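Local coordinates for putative hemoglobin-like oxygen-binding protein (Pseudoalteromonas haloplanktis, PDB 4UUR) that probably binds oxygen reversibly at a heme iron, as a group II truncated hemoglobin of a cold-adapted Antarctic marine bacterium, at residues Leu92-Arg95 / His96-Phe99; Leu82-Lys86 / His87-Met91; Gln103-Arg106 / Asp107-Met110. All blocks are in the same frame, centred on the assembly; numbering follows the deposited sequence.

Contact 1: Leu92-Arg95 / His96-Phe99. With HEM (protoporphyrin IX containing Fe), chain C.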
loop_
_atom_site.group_PDB
_atom_site.type_symbol
_atom_site.label_atom_id
_atom_site.label_comp_id
_atom_site.label_asym_id
_atom_site.label_seq_id
_atom_site.Cartn_x
_atom_site.Cartn_y
_atom_site.Cartn_z
ATOM N N LEU A 92 -7.673 4.842 8.129
ATOM C CA LEU A 92 -7.271 3.500 7.736
ATOM C C LEU A 92 -7.466 2.477 8.838
ATOM O O LEU A 92 -7.925 1.372 8.544
ATOM C CB LEU A 92 -5.812 3.442 7.278
ATOM C CG LEU A 92 -5.494 4.196 5.983
ATOM C CD1 LEU A 92 -4.093 3.773 5.529
ATOM C CD2 LEU A 92 -6.542 3.961 4.891
ATOM N N ARG A 93 -7.124 2.805 10.091
ATOM C CA ARG A 93 -7.226 1.801 11.154
ATOM C C ARG A 93 -8.641 1.252 11.230
ATOM O O ARG A 93 -8.835 0.036 11.279
ATOM C CB ARG A 93 -6.796 2.311 12.536
ATOM C CG ARG A 93 -6.902 1.207 13.576
ATOM C CD ARG A 93 -6.093 1.457 14.820
ATOM N NE ARG A 93 -6.549 0.597 15.894
ATOM C CZ ARG A 93 -6.108 -0.634 16.148
ATOM N NH1 ARG A 93 -5.169 -1.213 15.402
ATOM N NH2 ARG A 93 -6.625 -1.316 17.163
ATOM N N LYS A 94 -9.587 2.194 11.183
ATOM C CA LYS A 94 -11.021 1.969 11.296
ATOM C C LYS A 94 -11.526 1.195 10.092
ATOM O O LYS A 94 -12.193 0.174 10.234
ATOM C CB LYS A 94 -11.762 3.331 11.415
ATOM C CG LYS A 94 -13.271 3.253 11.685
ATOM C CD LYS A 94 -13.591 2.529 13.004
ATOM C CE LYS A 94 -14.995 1.903 13.043
ATOM N NZ LYS A 94 -15.086 0.730 13.985
ATOM N N ARG A 95 -11.215 1.709 8.907
ATOM C CA ARG A 95 -11.515 1.030 7.639
ATOM C C ARG A 95 -11.071 -0.432 7.557
ATOM O O ARG A 95 -11.703 -1.183 6.864
ATOM C CB ARG A 95 -10.882 1.789 6.496
ATOM C CG ARG A 95 -11.823 2.755 5.855
ATOM C CD ARG A 95 -11.236 3.235 4.552
ATOM N NE ARG A 95 -12.168 4.088 3.822
ATOM C CZ ARG A 95 -12.402 5.351 4.135
ATOM N NH1 ARG A 95 -11.792 5.907 5.168
ATOM N NH2 ARG A 95 -13.230 6.064 3.410
ATOM N N HIS A 96 -9.988 -0.810 8.255
ATOM C CA HIS A 96 -9.561 -2.228 8.425
ATOM C C HIS A 96 -10.171 -2.986 9.562
ATOM O O HIS A 96 -9.905 -4.194 9.703
ATOM C CB HIS A 96 -8.036 -2.317 8.577
ATOM C CG HIS A 96 -7.329 -1.940 7.326
ATOM N ND1 HIS A 96 -7.287 -0.638 6.868
ATOM C CD2 HIS A 96 -6.730 -2.697 6.385
ATOM C CE1 HIS A 96 -6.671 -0.612 5.706
ATOM N NE2 HIS A 96 -6.313 -1.847 5.399
ATOM N N MET A 97 -10.996 -2.325 10.382
ATOM C CA MET A 97 -11.595 -2.994 11.559
ATOM C C MET A 97 -12.531 -4.174 11.234
ATOM O O MET A 97 -12.712 -5.048 12.096
ATOM C CB MET A 97 -12.361 -1.971 12.462
ATOM C CG MET A 97 -11.506 -1.266 13.551
ATOM S SD MET A 97 -10.811 -2.495 14.679
ATOM C CE MET A 97 -9.149 -1.899 14.926
ATOM N N PRO A 98 -13.173 -4.187 10.032
ATOM C CA PRO A 98 -13.931 -5.384 9.663
ATOM C C PRO A 98 -13.076 -6.634 9.607
ATOM O O PRO A 98 -13.618 -7.693 9.761
ATOM C CB PRO A 98 -14.448 -5.074 8.259
ATOM C CG PRO A 98 -14.569 -3.608 8.232
ATOM C CD PRO A 98 -13.437 -3.086 9.095
ATOM N N PHE A 99 -11.755 -6.509 9.392
ATOM C CA PHE A 99 -10.872 -7.678 9.241
ATOM C C PHE A 99 -10.113 -7.974 10.542
ATOM O O PHE A 99 -9.940 -7.123 11.436
ATOM C CB PHE A 99 -9.882 -7.484 8.068
ATOM C CG PHE A 99 -10.492 -6.817 6.857
ATOM C CD1 PHE A 99 -11.366 -7.512 6.023
ATOM C CD2 PHE A 99 -10.227 -5.503 6.560
ATOM C CE1 PHE A 99 -11.931 -6.911 4.903
ATOM C CE2 PHE A 99 -10.805 -4.872 5.471
ATOM C CZ PHE A 99 -11.661 -5.576 4.635
HETATM C CHA HEM C . -8.302 -2.231 2.014
HETATM C CHB HEM C . -5.790 -5.764 4.232
HETATM C CHC HEM C . -2.543 -2.413 5.578
HETATM C CHD HEM C . -4.565 0.703 2.576
HETATM C C1A HEM C . -7.921 -3.461 2.520
HETATM C C2A HEM C . -8.643 -4.645 2.366
HETATM C C3A HEM C . -7.923 -5.634 2.968
HETATM C C4A HEM C . -6.750 -5.073 3.525
HETATM C CMA HEM C . -8.310 -7.105 3.056
HETATM C CAA HEM C . -9.977 -4.840 1.673
HETATM C CBA HEM C . -9.969 -4.372 0.219
HETATM C CGA HEM C . -10.881 -5.142 -0.714
HETATM O O1A HEM C . -10.731 -6.338 -1.042
HETATM O O2A HEM C . -11.813 -4.503 -1.227
HETATM C C1B HEM C . -4.692 -5.127 4.832
HETATM C C2B HEM C . -3.814 -5.742 5.775
HETATM C C3B HEM C . -2.904 -4.794 6.165
HETATM C C4B HEM C . -3.303 -3.574 5.467
HETATM C CMB HEM C . -3.897 -7.208 6.165
HETATM C CAB HEM C . -1.741 -4.707 7.104
HETATM C CBB HEM C . -1.475 -5.648 7.949
HETATM C C1C HEM C . -2.729 -1.271 4.809
HETATM C C2C HEM C . -1.878 -0.156 4.738
HETATM C C3C HEM C . -2.488 0.737 3.892
HETATM C C4C HEM C . -3.678 0.129 3.425
HETATM C CMC HEM C . -0.579 -0.002 5.518
HETATM C CAC HEM C . -2.046 2.064 3.410
HETATM C CBC HEM C . -0.824 2.532 3.637
HETATM C C1D HEM C . -5.753 0.123 2.258
HETATM C C2D HEM C . -6.756 0.864 1.497
HETATM C C3D HEM C . -7.778 0.051 1.346
HETATM C C4D HEM C . -7.412 -1.182 2.025
HETATM C CMD HEM C . -6.709 2.274 0.978
HETATM C CAD HEM C . -9.098 0.379 0.669
HETATM C CBD HEM C . -10.041 0.782 1.807
HETATM C CGD HEM C . -11.426 1.252 1.348
HETATM O O1D HEM C . -11.803 1.155 0.170
HETATM O O2D HEM C . -12.244 1.753 2.145
HETATM N NA HEM C . -6.733 -3.754 3.200
HETATM N NB HEM C . -4.331 -3.866 4.699
HETATM N NC HEM C . -3.775 -1.085 3.992
HETATM N ND HEM C . -6.153 -1.104 2.509
HETATM FE FE HEM C . -5.295 -2.410 3.557
HETATM O O HOH W 1 -4.280 -3.100 1.740
#

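Contact 2: Leu82-Lys86 / His87-Met91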
loop_
_atom_site.group_PDB
_atom_site.type_symbol
_atom_site.label_atom_id
_atom_site.label_comp_id
_atom_site.label_asym_id
_atom_site.label_seq_id
_atom_site.Cartn_x
_atom_site.Cartn_y
_atom_site.Cartn_z
ATOM N N LEU A 82 -7.081 11.791 -4.439
ATOM C CA LEU A 82 -8.108 11.192 -5.256
ATOM C C LEU A 82 -9.001 10.346 -4.359
ATOM O O LEU A 82 -10.181 10.175 -4.644
ATOM C CB LEU A 82 -7.481 10.348 -6.353
ATOM C CG LEU A 82 -6.777 11.146 -7.430
ATOM C CD1 LEU A 82 -5.880 10.221 -8.214
ATOM C CD2 LEU A 82 -7.776 11.811 -8.363
ATOM N N PHE A 83 -8.413 9.819 -3.289
ATOM C CA PHE A 83 -9.120 9.000 -2.300
ATOM C C PHE A 83 -10.053 9.883 -1.519
ATOM O O PHE A 83 -11.267 9.716 -1.617
ATOM C CB PHE A 83 -8.148 8.305 -1.328
ATOM C CG PHE A 83 -8.808 7.303 -0.405
ATOM C CD1 PHE A 83 -9.357 7.699 0.800
ATOM C CD2 PHE A 83 -8.876 5.951 -0.755
ATOM C CE1 PHE A 83 -9.963 6.777 1.639
ATOM C CE2 PHE A 83 -9.481 5.022 0.083
ATOM C CZ PHE A 83 -10.006 5.431 1.286
ATOM N N VAL A 84 -9.501 10.842 -0.780
ATOM C CA VAL A 84 -10.336 11.757 -0.010
ATOM C C VAL A 84 -11.388 12.497 -0.872
ATOM O O VAL A 84 -12.435 12.850 -0.369
ATOM C CB VAL A 84 -9.529 12.796 0.792
ATOM C CG1 VAL A 84 -10.465 13.564 1.734
ATOM C CG2 VAL A 84 -8.431 12.140 1.597
ATOM N N ALA A 85 -11.124 12.722 -2.152
ATOM C CA ALA A 85 -12.151 13.257 -3.044
ATOM C C ALA A 85 -13.315 12.291 -3.187
ATOM O O ALA A 85 -14.466 12.693 -3.175
ATOM C CB ALA A 85 -11.581 13.559 -4.430
ATOM N N LYS A 86 -13.018 11.019 -3.360
ATOM C CA LYS A 86 -14.033 10.071 -3.787
ATOM C C LYS A 86 -14.593 9.215 -2.654
ATOM O O LYS A 86 -15.721 8.756 -2.751
ATOM C CB LYS A 86 -13.446 9.174 -4.870
ATOM C CG LYS A 86 -14.464 8.381 -5.677
ATOM C CD LYS A 86 -13.822 7.753 -6.907
ATOM C CE LYS A 86 -13.044 8.787 -7.713
ATOM N NZ LYS A 86 -13.062 8.464 -9.163
ATOM N N HIS A 87 -13.815 8.989 -1.594
ATOM C CA HIS A 87 -14.207 8.065 -0.521
ATOM C C HIS A 87 -14.183 8.702 0.864
ATOM O O HIS A 87 -14.546 8.026 1.817
ATOM C CB HIS A 87 -13.291 6.801 -0.519
ATOM C CG HIS A 87 -13.160 6.134 -1.863
ATOM N ND1 HIS A 87 -14.094 5.243 -2.352
ATOM C CD2 HIS A 87 -12.214 6.244 -2.826
ATOM C CE1 HIS A 87 -13.737 4.842 -3.559
ATOM N NE2 HIS A 87 -12.599 5.435 -3.872
ATOM N N GLY A 88 -13.756 9.968 0.999
ATOM C CA GLY A 88 -13.600 10.603 2.323
ATOM C C GLY A 88 -12.270 10.297 3.005
ATOM O O GLY A 88 -11.427 9.622 2.442
ATOM N N HIS A 89 -12.080 10.779 4.229
ATOM C CA HIS A 89 -10.806 10.615 4.947
ATOM C C HIS A 89 -10.373 9.148 5.174
ATOM O O HIS A 89 -11.195 8.316 5.531
ATOM C CB HIS A 89 -10.859 11.342 6.300
ATOM C CG HIS A 89 -10.986 12.831 6.177
ATOM N ND1 HIS A 89 -9.913 13.648 5.885
ATOM C CD2 HIS A 89 -12.061 13.650 6.290
ATOM C CE1 HIS A 89 -10.317 14.905 5.832
ATOM N NE2 HIS A 89 -11.617 14.933 6.074
ATOM N N PRO A 90 -9.072 8.837 4.981
ATOM C CA PRO A 90 -8.443 7.546 5.238
ATOM C C PRO A 90 -8.914 6.723 6.445
ATOM O O PRO A 90 -9.343 5.582 6.288
ATOM C CB PRO A 90 -6.986 7.934 5.411
ATOM C CG PRO A 90 -6.815 9.009 4.393
ATOM C CD PRO A 90 -8.128 9.722 4.281
ATOM N N MET A 91 -8.808 7.259 7.645
ATOM C CA MET A 91 -9.287 6.525 8.801
ATOM C C MET A 91 -8.873 5.067 8.643
ATOM O O MET A 91 -9.636 4.164 8.964
ATOM C CB MET A 91 -10.820 6.598 8.839
ATOM C CG MET A 91 -11.392 8.003 8.712
ATOM S SD MET A 91 -11.519 8.817 10.316
ATOM C CE MET A 91 -12.955 8.000 11.040
#

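Contact 3: Gln103-Arg106 / Asp107-Met110. With HEM (protoporphyrin IX containing Fe), chain C.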
loop_
_atom_site.group_PDB
_atom_site.type_symbol
_atom_site.label_atom_id
_atom_site.label_comp_id
_atom_site.label_asym_id
_atom_site.label_seq_id
_atom_site.Cartn_x
_atom_site.Cartn_y
_atom_site.Cartn_z
ATOM N N GLN A 103 0.104 -9.664 13.573
ATOM C CA GLN A 103 1.491 -9.411 13.216
ATOM C C GLN A 103 1.860 -10.123 11.910
ATOM O O GLN A 103 2.480 -9.564 10.997
ATOM C CB GLN A 103 2.402 -9.935 14.363
ATOM C CG GLN A 103 3.887 -9.584 14.253
ATOM C CD GLN A 103 4.124 -8.081 14.191
ATOM O OE1 GLN A 103 3.708 -7.341 15.091
ATOM N NE2 GLN A 103 4.786 -7.617 13.122
ATOM N N ASP A 104 1.481 -11.378 11.842
ATOM C CA ASP A 104 1.775 -12.198 10.703
ATOM C C ASP A 104 1.299 -11.551 9.378
ATOM O O ASP A 104 2.029 -11.553 8.373
ATOM C CB ASP A 104 1.145 -13.564 10.939
ATOM C CG ASP A 104 1.224 -14.470 9.740
ATOM O OD1 ASP A 104 2.230 -14.395 8.979
ATOM O OD2 ASP A 104 0.259 -15.283 9.596
ATOM N N LEU A 105 0.086 -11.021 9.376
ATOM C CA LEU A 105 -0.463 -10.403 8.189
ATOM C C LEU A 105 0.152 -9.040 7.926
ATOM O O LEU A 105 0.342 -8.674 6.776
ATOM C CB LEU A 105 -1.997 -10.298 8.259
ATOM C CG LEU A 105 -2.772 -11.603 8.159
ATOM C CD1 LEU A 105 -4.235 -11.378 8.608
ATOM C CD2 LEU A 105 -2.709 -12.168 6.752
ATOM N N ARG A 106 0.449 -8.292 8.974
ATOM C CA ARG A 106 1.219 -7.078 8.829
ATOM C C ARG A 106 2.581 -7.314 8.138
ATOM O O ARG A 106 2.978 -6.547 7.264
ATOM C CB ARG A 106 1.481 -6.427 10.167
ATOM C CG ARG A 106 1.861 -4.953 10.010
ATOM C CD ARG A 106 3.051 -4.518 10.874
ATOM N NE ARG A 106 4.333 -4.952 10.320
ATOM C CZ ARG A 106 5.405 -4.186 10.095
ATOM N NH1 ARG A 106 5.463 -2.885 10.375
ATOM N NH2 ARG A 106 6.457 -4.762 9.565
ATOM N N ASP A 107 3.268 -8.381 8.526
ATOM C CA ASP A 107 4.584 -8.672 7.966
ATOM C C ASP A 107 4.503 -9.091 6.505
ATOM O O ASP A 107 5.363 -8.714 5.725
ATOM C CB ASP A 107 5.289 -9.772 8.770
ATOM C CG ASP A 107 5.688 -9.322 10.167
ATOM O OD1 ASP A 107 5.919 -8.129 10.427
ATOM O OD2 ASP A 107 5.779 -10.207 11.026
ATOM N N GLN A 108 3.494 -9.904 6.169
ATOM C CA GLN A 108 3.159 -10.221 4.782
ATOM C C GLN A 108 2.887 -8.983 3.909
ATOM O O GLN A 108 3.315 -8.952 2.746
ATOM C CB GLN A 108 1.931 -11.104 4.719
ATOM C CG GLN A 108 2.224 -12.540 5.098
ATOM C CD GLN A 108 0.965 -13.364 5.199
ATOM O OE1 GLN A 108 0.208 -13.468 4.255
ATOM N NE2 GLN A 108 0.730 -13.937 6.351
ATOM N N TRP A 109 2.139 -8.019 4.454
ATOM C CA TRP A 109 1.847 -6.760 3.773
ATOM C C TRP A 109 3.135 -5.980 3.576
ATOM O O TRP A 109 3.379 -5.458 2.472
ATOM C CB TRP A 109 0.909 -5.903 4.603
ATOM C CG TRP A 109 0.154 -4.893 3.841
ATOM C CD1 TRP A 109 -1.138 -5.001 3.402
ATOM C CD2 TRP A 109 0.618 -3.622 3.400
ATOM N NE1 TRP A 109 -1.518 -3.857 2.750
ATOM C CE2 TRP A 109 -0.454 -2.990 2.739
ATOM C CE3 TRP A 109 1.813 -2.930 3.535
ATOM C CZ2 TRP A 109 -0.338 -1.713 2.178
ATOM C CZ3 TRP A 109 1.900 -1.633 2.982
ATOM C CH2 TRP A 109 0.861 -1.066 2.322
ATOM N N MET A 110 3.955 -5.863 4.633
ATOM C CA MET A 110 5.253 -5.174 4.482
ATOM C C MET A 110 6.246 -5.844 3.529
ATOM O O MET A 110 6.892 -5.184 2.723
ATOM C CB MET A 110 5.900 -4.898 5.815
ATOM C CG MET A 110 5.267 -3.711 6.511
ATOM S SD MET A 110 5.068 -2.237 5.475
ATOM C CE MET A 110 6.804 -1.826 5.249
HETATM C CHA HEM C . -8.302 -2.231 2.014
HETATM C CHB HEM C . -5.790 -5.764 4.232
HETATM C CHC HEM C . -2.543 -2.413 5.578
HETATM C CHD HEM C . -4.565 0.703 2.576
HETATM C C1A HEM C . -7.921 -3.461 2.520
HETATM C C2A HEM C . -8.643 -4.645 2.366
HETATM C C3A HEM C . -7.923 -5.634 2.968
HETATM C C4A HEM C . -6.750 -5.073 3.525
HETATM C CMA HEM C . -8.310 -7.105 3.056
HETATM C CAA HEM C . -9.977 -4.840 1.673
HETATM C CBA HEM C . -9.969 -4.372 0.219
HETATM C CGA HEM C . -10.881 -5.142 -0.714
HETATM O O1A HEM C . -10.731 -6.338 -1.042
HETATM O O2A HEM C . -11.813 -4.503 -1.227
HETATM C C1B HEM C . -4.692 -5.127 4.832
HETATM C C2B HEM C . -3.814 -5.742 5.775
HETATM C C3B HEM C . -2.904 -4.794 6.165
HETATM C C4B HEM C . -3.303 -3.574 5.467
HETATM C CMB HEM C . -3.897 -7.208 6.165
HETATM C CAB HEM C . -1.741 -4.707 7.104
HETATM C CBB HEM C . -1.475 -5.648 7.949
HETATM C C1C HEM C . -2.729 -1.271 4.809
HETATM C C2C HEM C . -1.878 -0.156 4.738
HETATM C C3C HEM C . -2.488 0.737 3.892
HETATM C C4C HEM C . -3.678 0.129 3.425
HETATM C CMC HEM C . -0.579 -0.002 5.518
HETATM C CAC HEM C . -2.046 2.064 3.410
HETATM C CBC HEM C . -0.824 2.532 3.637
HETATM C C1D HEM C . -5.753 0.123 2.258
HETATM C C2D HEM C . -6.756 0.864 1.497
HETATM C C3D HEM C . -7.778 0.051 1.346
HETATM C C4D HEM C . -7.412 -1.182 2.025
HETATM C CMD HEM C . -6.709 2.274 0.978
HETATM C CAD HEM C . -9.098 0.379 0.669
HETATM C CBD HEM C . -10.041 0.782 1.807
HETATM C CGD HEM C . -11.426 1.252 1.348
HETATM O O1D HEM C . -11.803 1.155 0.170
HETATM O O2D HEM C . -12.244 1.753 2.145
HETATM N NA HEM C . -6.733 -3.754 3.200
HETATM N NB HEM C . -4.331 -3.866 4.699
HETATM N NC HEM C . -3.775 -1.085 3.992
HETATM N ND HEM C . -6.153 -1.104 2.509
HETATM FE FE HEM C . -5.295 -2.410 3.557
HETATM O O HOH W 1 -4.280 -3.100 1.740
#

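Contact 1: Leu92-Arg95 / His96-Phe99
His-96 and Leu-92 meet at one carbonyl: ND1 of the His-96 imidazole donates to Leu-92 O at 2.7 Å, the oxygen lying close to the ring plane, while His-96 NE2 binds the heme iron at 2.2 Å. A water fills the iron's other axial site. Leu-92 O takes a second bond, from His-96 N at 3.0 Å, and the two donors arrive from opposite faces of the carbonyl plane. Because CG of His-96 is anti to its own carbonyl carbon (chi1 -67°), the ring lies back beside Leu-92, where the ND1 bond fixes its rotation. This is the proximal side of the truncated globin fold, where helix 92-95 is a short counterpart of the globin F helix. Along the heme, Leu-92 CD1 packs on the vinyl carbon CAC at 3.4 Å, and one face of the Phe-99 ring lies over the methyl CMA. Arg-95 NE makes a weak bond to propionate O2D of the heme, 2.9 Å away at the guanidinium edge, and its NH1 donates to His-89 O. With a leucine in its place, the propionate would probably be left without this cationic partner and His-89 O without its donor. Farther out, Met-97 N bonds Lys-94 O at 2.8 Å, leading into a type I turn from His-96 to Phe-99. Met-97 CE stands over the rim of one face of the Arg-93 guanidinium, 3.4 Å from NH2, while Arg-93 NH1 bonds Ile-142 O.

Contact 2: Leu82-Lys86 / His87-Met91
Phe-83 O is gripped by two backbone donors at the end of a short helix: His-87 N at 2.6 Å, nearly in line with the carbonyl bond, and Lys-86 N at 2.8 Å. The next bond, from Gly-88 N to Val-84 O, is stretched to 3.5 Å and weak, and with it the helical pattern runs out. Gly-88 leaves the helix with positive phi (84°), a conformation in which a CB would press on the carbonyl oxygen of His-87, hence the glycine. Its own O turns back over the last turn of the helix. Val-84 CA gives it a nearly straight C-H...O contact of 3.4 Å, and Phe-83 CD1 meets the same oxygen at 3.3 Å, approaching with the ring edge.

CG anti to the backbone N (chi1 -172°) carries the Phe-83 ring alongside the Gly-88 carbonyl. His-87 CB then sits over one of its faces, 4.0 Å from the centroid, as a CH-pi contact; the imidazole itself tilts at 41° to the phenyl plane. Lys-86 CB in turn lies over a face of the His-87 ring, its side chain running alongside in the same direction. Both branches of Val-84 are used: CG2 meets Pro-90 CD at 3.6 Å, and CG1 stands over the rim of the His-89 ring. Pro-90 CD also reaches Phe-83 CD1, so an apolar patch continues from helix into loop.

The imidazole of His-87 is held at NE2 by Glu-71 on helix 63-76, and Phe-83 packs on Val-68 of that helix, on Arg-95 and on the heme. The chain thus passes from helix 83-87, laid against helix 63-76, through the short loop of Gly-88 to Pro-90 and on to Met-91, the N-cap of helix 92-95.

Contact 3: Gln103-Arg106 / Asp107-Met110
Trp-109 starts from a CB set 3.4 Å from Arg-106 O, one turn back along the same helix. Its CG is anti to the backbone N (chi1 -158°), which swings the indole away from that turn and over the porphyrin. CG lies over C3B of pyrrole B and its vinyl carbon CAB, CD1 comes to 3.3 Å from heme C3B, and NE1 passes over C4B and the meso carbon CHC while donating, at the ring edge, to the iron-bound water 3.0 Å away. Beyond CE2 the benzene ring continues over pyrrole C, with CH2 ending 3.7 Å from the methyl CMC. The flat face thus covers part of the distal side, and its N-H gives the iron-bound water a hydrogen bond; a tryptophan here is characteristic of group II (and group III) truncated hemoglobins.

Behind it, spaced polar pairs brace the helix. Gln-103 NE2 donates to Asp-107 OD1 at 3.0 Å, reaching that oxygen from above the carboxylate plane, and Arg-106 NH2 forms a long salt bridge with the same oxygen at 3.5 Å, its guanidinium nearly perpendicular to the carboxylate (82°). Met-110 CG lies over one guanidinium face, toward its rim, 3.4 Å from Arg-106 NH2. Gln-108 NE2 bonds Asp-104 OD1 at 3.1 Å, whereas its OE1 accepts from Leu-54 N. Helix 103-120 thereby leans on helix 52-56 through Gln-108 and Trp-109, and on helix 124-141 through Arg-106 and Met-110.

In the fold
The contacts follow one another along the chain and gather round one heme. Contact 2 leads straight into contact 1, their centres about 14 Å apart; Arg-95 joins them, with NE 3.6 Å from Phe-83 CZ and its far end among the loop carbonyls of contact 2, so the loop helps place the arginine at the propionate. Contact 3 lies about 15 Å from contact 1, centre to centre, and meets it through the cofactor: contact 1 takes the proximal face and contact 3 the distal one, the side chains of His-96 and Trp-109 being about 6 Å apart across the porphyrin. Contacts 2 and 3 do not touch, their nearest atoms being about 12 Å apart.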